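Local structure of SusD homolog (Bacteroides ovatus, 4F53) at residues V122-L125 with R126-D129; D150-Q153 with A154-K158; I167-L170 with G171-N175; N217-T220 with S221-A225. The protein probably binds mucin O-glycans at the outer membrane, as a TPR-like lipoprotein of the SusD/RagB family. One frame throughout, in Å; residues are numbered along the deposited sequence. Where two conformers were deposited one is given.

Contact 1 (V122-L125 with R126-D129); sequences VVML and RVTD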
loop_
_atom_site.group_PDB
_atom_site.type_symbol
_atom_site.label_atom_id
_atom_site.label_comp_id
_atom_site.label_asym_id
_atom_site.label_seq_id
_atom_site.Cartn_x
_atom_site.Cartn_y
_atom_site.Cartn_z
ATOM N N VAL A 122 -2.706 -11.522 -4.695
ATOM C CA VAL A 122 -2.095 -10.376 -3.989
ATOM C C VAL A 122 -1.364 -9.438 -4.983
ATOM O O VAL A 122 -1.521 -8.217 -4.889
ATOM C CB VAL A 122 -1.131 -10.830 -2.836
ATOM C CG1 VAL A 122 -0.510 -9.636 -2.107
ATOM C CG2 VAL A 122 -1.834 -11.752 -1.843
ATOM N N VAL A 123 -0.581 -10.005 -5.932
ATOM C CA VAL A 123 0.204 -9.233 -6.901
ATOM C C VAL A 123 -0.729 -8.510 -7.868
ATOM O O VAL A 123 -0.602 -7.305 -8.064
ATOM C CB VAL A 123 1.241 -10.112 -7.653
ATOM C CG1 VAL A 123 1.921 -9.331 -8.779
ATOM C CG2 VAL A 123 2.279 -10.652 -6.684
HETATM N N MSE A 124 -1.676 -9.235 -8.441
HETATM C CA MSE A 124 -2.595 -8.662 -9.416
HETATM C C MSE A 124 -3.653 -7.781 -8.733
HETATM O O MSE A 124 -4.217 -6.912 -9.394
HETATM C CB MSE A 124 -3.186 -9.750 -10.330
HETATM C CG MSE A 124 -2.096 -10.425 -11.167
HETATM SE SE MSE A 124 -1.112 -9.140 -12.291
HETATM C CE MSE A 124 0.700 -9.984 -12.357
ATOM N N LEU A 125 -3.846 -7.936 -7.413
ATOM C CA LEU A 125 -4.689 -7.026 -6.612
ATOM C C LEU A 125 -4.051 -5.627 -6.635
ATOM O O LEU A 125 -4.768 -4.672 -6.830
ATOM C CB LEU A 125 -4.883 -7.515 -5.158
ATOM C CG LEU A 125 -5.805 -6.680 -4.233
ATOM C CD1 LEU A 125 -7.259 -6.643 -4.766
ATOM C CD2 LEU A 125 -5.791 -7.236 -2.815
ATOM N N ARG A 126 -2.711 -5.518 -6.488
ATOM C CA ARG A 126 -1.983 -4.230 -6.578
ATOM C C ARG A 126 -2.208 -3.588 -7.949
ATOM O O ARG A 126 -2.457 -2.390 -8.033
ATOM C CB ARG A 126 -0.456 -4.383 -6.396
ATOM C CG ARG A 126 0.030 -5.079 -5.155
ATOM C CD ARG A 126 1.541 -5.216 -5.223
ATOM N NE ARG A 126 2.154 -3.911 -5.485
ATOM C CZ ARG A 126 3.071 -3.326 -4.731
ATOM N NH1 ARG A 126 3.562 -3.950 -3.668
ATOM N NH2 ARG A 126 3.526 -2.125 -5.048
ATOM N N VAL A 127 -2.090 -4.403 -9.018
ATOM C CA VAL A 127 -2.217 -3.983 -10.417
ATOM C C VAL A 127 -3.657 -3.508 -10.727
ATOM O O VAL A 127 -3.802 -2.410 -11.273
ATOM C CB VAL A 127 -1.719 -5.063 -11.422
ATOM C CG1 VAL A 127 -1.745 -4.522 -12.854
ATOM C CG2 VAL A 127 -0.309 -5.553 -11.047
ATOM N N THR A 128 -4.702 -4.287 -10.366
ATOM C CA THR A 128 -6.061 -3.815 -10.630
ATOM C C THR A 128 -6.372 -2.578 -9.753
ATOM O O THR A 128 -7.031 -1.647 -10.221
ATOM C CB THR A 128 -7.142 -4.909 -10.547
ATOM O OG1 THR A 128 -8.348 -4.298 -10.977
ATOM C CG2 THR A 128 -7.354 -5.481 -9.124
ATOM N N ASP A 129 -5.841 -2.522 -8.540
ATOM C CA ASP A 129 -6.036 -1.342 -7.680
ATOM C C ASP A 129 -5.281 -0.120 -8.213
ATOM O O ASP A 129 -5.613 0.996 -7.828
ATOM C CB ASP A 129 -5.644 -1.630 -6.225
ATOM C CG ASP A 129 -6.633 -2.555 -5.517
ATOM O OD1 ASP A 129 -7.697 -2.855 -6.101
ATOM O OD2 ASP A 129 -6.344 -2.970 -4.380
#
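The carboxylate of D129 presents one flat face to L125: the carbonyl oxygen of L125 sits almost squarely over it, 3.1 Å from D129 CG, and the leucine side chain leans over the same face, with L125 CG 3.8 Å from D129 OD2. The carboxylate's own oxygens are engaged elsewhere, OD1 by Y156 OH and W517 NE1, OD2 in a salt bridge to R207. D129 CG stands anti to its carbonyl carbon (chi1 -71°), which folds the group back over the preceding turn of helix 110-131. Beneath it the backbone bond from D129 N to L125 O is 2.9 Å long, and its neighbour from T128 N to M124 O is shorter, 2.8 Å, and nearly straight at 171°. Just before these the bonds slacken: V127 N to V123 O is weak at 3.4 Å, and R126 N divides itself weakly between V122 O and V123 O. On another side of the helix the selenium of selenomethionine M124 lies alongside V127, SE to CG2 3.9 Å, an apolar contact. R126 carries its guanidinium off to D51 and to the backbone oxygen of M39. With D129 replaced by alanine, R207 would probably lose its counter-charge and Y156 and W517 an acceptor, in a wholly buried place. L125 O and the carboxylate are both acceptors, so their closeness is likely to be somewhat repulsive; the surrounding donors and the arginine would offset that and should keep the buried acid ionised.

Contact 2 (D150-Q153 with A154-K158); sequences DSQQ and AVYAK
S151 opens helix 152-173 as its N-cap: with chi1 at 66° its OG lies between backbone N and carbonyl carbon and accepts from A154 N at 3.1 Å. The tight part of this first turn is built round V155. Its N-H bonds to S151 O at 3.0 Å, its CG2 presses against that same oxygen at 3.2 Å, and the same methyl meets D150 CB at 3.6 Å. Beside it Q152 and Y156 run out together: Q152 CG lies 3.8 Å from Y156 CD1, with the amide and ring planes turned 69° apart, while Q152 O sits at the ring edge, near its plane, and takes the almost straight bond from Y156 N. The opposite character belongs to Q153, A154, A157 and K158, which are partly exposed. Besides a loose approach of D150 CB to A154 CB (4.2 Å), a water joins D150 to the backbone of A154, giving a short bond of 2.6 Å to D150 OD2 but only a weak one to A154 O. Two carboxylate oxygens of E502, on helix 489-502, receive the backbone N-H groups of Q152 and Q153 at the start of the helix, an acid placed where the helix dipole would probably welcome it. The buried side leans on helix 110-131, V155 and Y156 touching T128, and Y156 also meets the ring of W517 from the C-terminal stretch, while D150 bonds back to S137 in the loop after helix 110-131.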
loop_
_atom_site.group_PDB
_atom_site.type_symbol
_atom_site.label_atom_id
_atom_site.label_comp_id
_atom_site.label_asym_id
_atom_site.label_seq_id
_atom_site.Cartn_x
_atom_site.Cartn_y
_atom_site.Cartn_z
ATOM N N ASP A 150 -10.143 -7.817 -18.269
ATOM C CA ASP A 150 -11.342 -8.071 -17.485
ATOM C C ASP A 150 -11.726 -6.789 -16.812
ATOM O O ASP A 150 -10.842 -6.021 -16.429
ATOM C CB ASP A 150 -11.087 -9.133 -16.382
ATOM C CG ASP A 150 -10.695 -10.536 -16.788
ATOM O OD1 ASP A 150 -10.818 -10.867 -17.981
ATOM O OD2 ASP A 150 -10.272 -11.303 -15.909
ATOM N N SER A 151 -13.015 -6.602 -16.545
ATOM C CA SER A 151 -13.470 -5.470 -15.755
ATOM C C SER A 151 -12.895 -5.633 -14.327
ATOM O O SER A 151 -12.572 -6.762 -13.938
ATOM C CB SER A 151 -14.994 -5.409 -15.749
ATOM O OG SER A 151 -15.577 -6.514 -15.082
ATOM N N GLN A 152 -12.731 -4.532 -13.562
ATOM C CA GLN A 152 -12.240 -4.679 -12.208
ATOM C C GLN A 152 -13.201 -5.583 -11.391
ATOM O O GLN A 152 -12.738 -6.430 -10.619
ATOM C CB GLN A 152 -12.038 -3.327 -11.541
ATOM C CG GLN A 152 -11.424 -3.467 -10.165
ATOM C CD GLN A 152 -11.096 -2.150 -9.562
ATOM O OE1 GLN A 152 -11.974 -1.388 -9.147
ATOM N NE2 GLN A 152 -9.815 -1.917 -9.391
ATOM N N GLN A 153 -14.521 -5.452 -11.615
ATOM C CA GLN A 153 -15.519 -6.284 -10.948
ATOM C C GLN A 153 -15.302 -7.788 -11.239
ATOM O O GLN A 153 -15.363 -8.601 -10.311
ATOM C CB GLN A 153 -16.933 -5.895 -11.325
ATOM C CG GLN A 153 -17.929 -6.764 -10.514
ATOM C CD GLN A 153 -19.364 -6.430 -10.687
ATOM O OE1 GLN A 153 -19.731 -5.467 -11.358
ATOM N NE2 GLN A 153 -20.196 -7.244 -10.072
ATOM N N ALA A 154 -15.049 -8.140 -12.509
ATOM C CA ALA A 154 -14.763 -9.517 -12.904
ATOM C C ALA A 154 -13.447 -10.009 -12.287
ATOM O O ALA A 154 -13.371 -11.168 -11.888
ATOM C CB ALA A 154 -14.714 -9.647 -14.431
ATOM N N VAL A 155 -12.440 -9.127 -12.142
ATOM C CA VAL A 155 -11.148 -9.459 -11.509
ATOM C C VAL A 155 -11.384 -9.784 -10.029
ATOM O O VAL A 155 -10.970 -10.853 -9.577
ATOM C CB VAL A 155 -10.102 -8.341 -11.689
ATOM C CG1 VAL A 155 -8.830 -8.649 -10.901
ATOM C CG2 VAL A 155 -9.778 -8.124 -13.170
ATOM N N TYR A 156 -12.095 -8.890 -9.295
ATOM C CA TYR A 156 -12.406 -9.094 -7.878
ATOM C C TYR A 156 -13.256 -10.357 -7.667
ATOM O O TYR A 156 -12.954 -11.130 -6.767
ATOM C CB TYR A 156 -13.119 -7.851 -7.292
ATOM C CG TYR A 156 -12.161 -6.880 -6.626
ATOM C CD1 TYR A 156 -11.287 -6.094 -7.384
ATOM C CD2 TYR A 156 -12.123 -6.751 -5.243
ATOM C CE1 TYR A 156 -10.405 -5.198 -6.773
ATOM C CE2 TYR A 156 -11.234 -5.875 -4.621
ATOM C CZ TYR A 156 -10.380 -5.095 -5.390
ATOM O OH TYR A 156 -9.500 -4.247 -4.759
ATOM N N ALA A 157 -14.278 -10.592 -8.521
ATOM C CA ALA A 157 -15.152 -11.762 -8.401
ATOM C C ALA A 157 -14.370 -13.063 -8.612
ATOM O O ALA A 157 -14.535 -13.992 -7.821
ATOM C CB ALA A 157 -16.314 -11.673 -9.378
ATOM N N LYS A 158 -13.493 -13.121 -9.638
ATOM C CA LYS A 158 -12.682 -14.318 -9.882
ATOM C C LYS A 158 -11.692 -14.540 -8.710
ATOM O O LYS A 158 -11.621 -15.644 -8.177
ATOM C CB LYS A 158 -11.950 -14.242 -11.227
ATOM C CG LYS A 158 -11.083 -15.457 -11.477
ATOM C CD LYS A 158 -10.470 -15.514 -12.864
ATOM C CE LYS A 158 -9.165 -16.290 -12.864
ATOM N NZ LYS A 158 -9.300 -17.681 -12.328
HETATM O O HOH W 1 -11.667 -12.316 -13.989
#

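Contact 3 (I167-L170 with G171-N175); sequences ITVL and GKFGN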
loop_
_atom_site.group_PDB
_atom_site.type_symbol
_atom_site.label_atom_id
_atom_site.label_comp_id
_atom_site.label_asym_id
_atom_site.label_seq_id
_atom_site.Cartn_x
_atom_site.Cartn_y
_atom_site.Cartn_z
ATOM N N ILE A 167 -8.472 -21.075 0.506
ATOM C CA ILE A 167 -8.751 -21.153 1.948
ATOM C C ILE A 167 -9.115 -22.626 2.332
ATOM O O ILE A 167 -8.606 -23.137 3.332
ATOM C CB ILE A 167 -9.851 -20.124 2.316
ATOM C CG1 ILE A 167 -9.276 -18.684 2.283
ATOM C CG2 ILE A 167 -10.481 -20.434 3.694
ATOM C CD1 ILE A 167 -10.309 -17.555 2.203
ATOM N N THR A 168 -9.978 -23.296 1.522
ATOM C CA THR A 168 -10.400 -24.696 1.703
ATOM C C THR A 168 -9.170 -25.620 1.648
ATOM O O THR A 168 -9.012 -26.456 2.529
ATOM C CB THR A 168 -11.469 -25.072 0.659
ATOM O OG1 THR A 168 -12.618 -24.236 0.871
ATOM C CG2 THR A 168 -11.883 -26.557 0.722
ATOM N N VAL A 169 -8.281 -25.436 0.650
ATOM C CA VAL A 169 -7.054 -26.228 0.496
ATOM C C VAL A 169 -6.117 -26.009 1.715
ATOM O O VAL A 169 -5.667 -26.980 2.304
ATOM C CB VAL A 169 -6.337 -25.941 -0.851
ATOM C CG1 VAL A 169 -4.942 -26.564 -0.892
ATOM C CG2 VAL A 169 -7.179 -26.433 -2.026
ATOM N N LEU A 170 -5.887 -24.765 2.119
ATOM C CA LEU A 170 -4.989 -24.470 3.242
ATOM C C LEU A 170 -5.525 -25.014 4.584
ATOM O O LEU A 170 -4.720 -25.421 5.436
ATOM C CB LEU A 170 -4.715 -22.979 3.348
ATOM C CG LEU A 170 -3.940 -22.336 2.191
ATOM C CD1 LEU A 170 -3.862 -20.843 2.374
ATOM C CD2 LEU A 170 -2.548 -22.938 2.033
ATOM N N GLY A 171 -6.860 -25.008 4.738
ATOM C CA GLY A 171 -7.575 -25.529 5.900
ATOM C C GLY A 171 -7.399 -27.025 6.092
ATOM O O GLY A 171 -7.135 -27.460 7.215
ATOM N N LYS A 172 -7.518 -27.820 4.985
ATOM C CA LYS A 172 -7.394 -29.271 5.070
ATOM C C LYS A 172 -5.952 -29.701 5.383
ATOM O O LYS A 172 -5.785 -30.736 6.017
ATOM C CB LYS A 172 -7.966 -29.997 3.836
ATOM C CG LYS A 172 -7.181 -29.899 2.540
ATOM C CD LYS A 172 -7.953 -30.592 1.429
ATOM C CE LYS A 172 -7.062 -31.144 0.352
ATOM N NZ LYS A 172 -6.297 -32.337 0.805
ATOM N N PHE A 173 -4.925 -28.900 5.016
ATOM C CA PHE A 173 -3.532 -29.215 5.378
ATOM C C PHE A 173 -3.302 -28.930 6.869
ATOM O O PHE A 173 -2.388 -29.487 7.459
ATOM C CB PHE A 173 -2.513 -28.491 4.489
ATOM C CG PHE A 173 -2.456 -29.140 3.130
ATOM C CD1 PHE A 173 -1.702 -30.287 2.921
ATOM C CD2 PHE A 173 -3.226 -28.662 2.082
ATOM C CE1 PHE A 173 -1.706 -30.926 1.682
ATOM C CE2 PHE A 173 -3.236 -29.310 0.847
ATOM C CZ PHE A 173 -2.474 -30.434 0.654
ATOM N N GLY A 174 -4.184 -28.132 7.468
ATOM C CA GLY A 174 -4.202 -27.815 8.888
ATOM C C GLY A 174 -2.873 -27.484 9.520
ATOM O O GLY A 174 -2.293 -26.428 9.239
ATOM N N ASN A 175 -2.392 -28.395 10.381
ATOM C CA ASN A 175 -1.147 -28.180 11.111
ATOM C C ASN A 175 0.073 -28.824 10.426
ATOM O O ASN A 175 1.181 -28.764 10.972
ATOM C CB ASN A 175 -1.284 -28.587 12.578
ATOM C CG ASN A 175 -2.019 -27.519 13.373
ATOM O OD1 ASN A 175 -1.679 -26.315 13.338
ATOM N ND2 ASN A 175 -3.075 -27.928 14.070
#
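V169 and F173 sit four residues apart on the last turn of helix 152-173, where the chain is about to leave the helix. The two side chains lie side by side, pointing the same way, and V169 CG1 rests 3.7 Å from F173 CE2. The phenylalanine turns its edge to the backbone: V169 O lies near the plane of the ring, 3.0 Å from F173 CD2, a close C-H to oxygen approach. F173 reaches this place with CG anti to its carbonyl carbon (chi1 -75°). This helix belongs to the TPR-like helical body of the protein, and its end is wedged between two others: L170 and F173 touch L111 of helix 110-131, whereas I167 and F173 meet helix 190-207 at Y194 and T190 respectively. The hydrogen bonds fade toward the terminus. G171 N to I167 O is 2.9 Å and K172 N to T168 O 3.2 Å, but F173 N to V169 O and G174 N to L170 O are both weak at 3.4 Å. G174 then takes a positive phi of 44°, a value glycine adopts easily, and turns the backbone out of the helix toward the exposed N175. T168, on the exposed side, sends its hydroxyl back to D164 O.

Contact 4 (N217-T220 with S221-A225); sequences NGKT and SQQLA. With CA (calcium ion), chain D.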
loop_
_atom_site.group_PDB
_atom_site.type_symbol
_atom_site.label_atom_id
_atom_site.label_comp_id
_atom_site.label_asym_id
_atom_site.label_seq_id
_atom_site.Cartn_x
_atom_site.Cartn_y
_atom_site.Cartn_z
ATOM N N ASN A 217 -21.214 -15.067 -6.223
ATOM C CA ASN A 217 -22.045 -16.267 -6.104
ATOM C C ASN A 217 -23.065 -16.115 -4.957
ATOM O O ASN A 217 -23.242 -17.052 -4.156
ATOM C CB ASN A 217 -21.174 -17.521 -5.909
ATOM C CG ASN A 217 -20.159 -17.722 -7.002
ATOM O OD1 ASN A 217 -20.452 -17.526 -8.177
ATOM N ND2 ASN A 217 -18.939 -18.108 -6.638
ATOM N N GLY A 218 -23.694 -14.932 -4.883
ATOM C CA GLY A 218 -24.705 -14.626 -3.876
ATOM C C GLY A 218 -24.159 -14.090 -2.567
ATOM O O GLY A 218 -24.940 -13.637 -1.733
ATOM N N LYS A 219 -22.819 -14.134 -2.360
ATOM C CA LYS A 219 -22.178 -13.637 -1.128
ATOM C C LYS A 219 -21.868 -12.158 -1.252
ATOM O O LYS A 219 -21.100 -11.765 -2.122
ATOM C CB LYS A 219 -20.888 -14.409 -0.817
ATOM C CG LYS A 219 -21.045 -15.909 -0.542
ATOM C CD LYS A 219 -19.635 -16.527 -0.549
ATOM C CE LYS A 219 -19.537 -17.950 -0.068
ATOM N NZ LYS A 219 -18.129 -18.278 0.309
ATOM N N THR A 220 -22.458 -11.340 -0.395
ATOM C CA THR A 220 -22.245 -9.883 -0.373
ATOM C C THR A 220 -20.919 -9.544 0.306
ATOM O O THR A 220 -20.294 -10.425 0.921
ATOM C CB THR A 220 -23.406 -9.207 0.383
ATOM O OG1 THR A 220 -23.373 -9.660 1.735
ATOM C CG2 THR A 220 -24.772 -9.510 -0.240
ATOM N N SER A 221 -20.500 -8.271 0.219
ATOM C CA SER A 221 -19.293 -7.792 0.903
ATOM C C SER A 221 -19.365 -8.141 2.416
ATOM O O SER A 221 -18.406 -8.677 2.969
ATOM C CB SER A 221 -19.126 -6.288 0.726
ATOM O OG SER A 221 -19.030 -5.917 -0.634
ATOM N N GLN A 222 -20.509 -7.860 3.059
ATOM C CA GLN A 222 -20.742 -8.181 4.469
ATOM C C GLN A 222 -20.508 -9.682 4.755
ATOM O O GLN A 222 -19.802 -10.014 5.710
ATOM C CB GLN A 222 -22.185 -7.801 4.887
ATOM C CG GLN A 222 -22.542 -8.320 6.278
ATOM C CD GLN A 222 -23.913 -7.973 6.755
ATOM O OE1 GLN A 222 -24.731 -7.401 6.041
ATOM N NE2 GLN A 222 -24.202 -8.368 7.983
ATOM N N GLN A 223 -21.107 -10.558 3.931
ATOM C CA GLN A 223 -21.028 -12.013 4.070
ATOM C C GLN A 223 -19.601 -12.527 3.922
ATOM O O GLN A 223 -19.185 -13.376 4.703
ATOM C CB GLN A 223 -21.943 -12.709 3.050
ATOM C CG GLN A 223 -21.996 -14.237 3.181
ATOM C CD GLN A 223 -23.053 -14.882 2.312
ATOM O OE1 GLN A 223 -23.968 -14.227 1.782
ATOM N NE2 GLN A 223 -22.971 -16.198 2.186
ATOM N N LEU A 224 -18.861 -12.032 2.919
ATOM C CA LEU A 224 -17.473 -12.449 2.677
ATOM C C LEU A 224 -16.599 -12.076 3.878
ATOM O O LEU A 224 -15.808 -12.892 4.338
ATOM C CB LEU A 224 -16.935 -11.805 1.378
ATOM C CG LEU A 224 -17.632 -12.261 0.070
ATOM C CD1 LEU A 224 -17.395 -11.271 -1.042
ATOM C CD2 LEU A 224 -17.190 -13.671 -0.339
ATOM N N ALA A 225 -16.804 -10.870 4.421
ATOM C CA ALA A 225 -16.081 -10.346 5.571
ATOM C C ALA A 225 -16.383 -11.182 6.833
ATOM O O ALA A 225 -15.452 -11.597 7.523
ATOM C CB ALA A 225 -16.465 -8.904 5.787
HETATM CA CA CA D . -21.129 -18.314 -10.238
HETATM O O HOH W 2 -20.302 -17.868 -12.831
HETATM O O HOH W 3 -18.668 -18.538 -10.934
HETATM O O HOH W 4 -23.515 -18.094 -9.104
#
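T220 holds its hydroxyl between backbone N and carbonyl carbon (chi1 64°), which aims OG1 at Q223 N, 3.3 Å away along a bond of 163°. That makes T220 the N-cap of helix 221-231, and it follows on from a small, weakly bonded beta hairpin (215-216 with 219-220), whose turn residues N217 and G218 both have positive phi, close to a type I' turn. T220 O starts the helix proper, accepting L224 N at 2.9 Å nearly in line with its C=O bond. The same oxygen lies beneath the leucine, 3.3 Å from L224 CG. K219 and L224 cross at about a right angle, L224 CD2 lying 3.8 Å from K219 CD; in the conformer given Q223 crosses the lysine likewise, NE2 3.4 Å from K219 CG, though a second conformer leaves this contact doubtful. The extended lysine is thus partly covered along its aliphatic part, and its NZ goes on to salt bridges with E227 and D164. Were L224 an alanine, the methylenes of K219 would be likely to lose part of their apolar cover and the contact with K201 and A205 of helix 190-207 to shrink, leaving a gap beside the lysine. At the hairpin tip N217 sends its amide nitrogen to E161 of helix 152-173, and its OD1 binds a calcium ion at 2.3 Å, with three waters on the metal, two of them at 2.6 Å.

All four contacts are single helical turns or helix ends, met in order along the chain: contact 1 inside helix 110-131, contacts 2 and 3 at the beginning and end of helix 152-173, and contact 4 where a hairpin runs into helix 221-231. Contacts 1 and 2 touch, their centres 11 Å apart, because the two successive helices pack together. The centre of contact 3 lies about 25 Å from that of contact 2, much of a helix length away, near the surface. Contact 4 sits 15 Å from contact 2 and 21 Å from contact 3, centre to centre, its hairpin reaching helix 152-173 midway through D164 and E161. Together they run from the buried interior of the TPR-like helical body (contact 1) to its surface (contact 3).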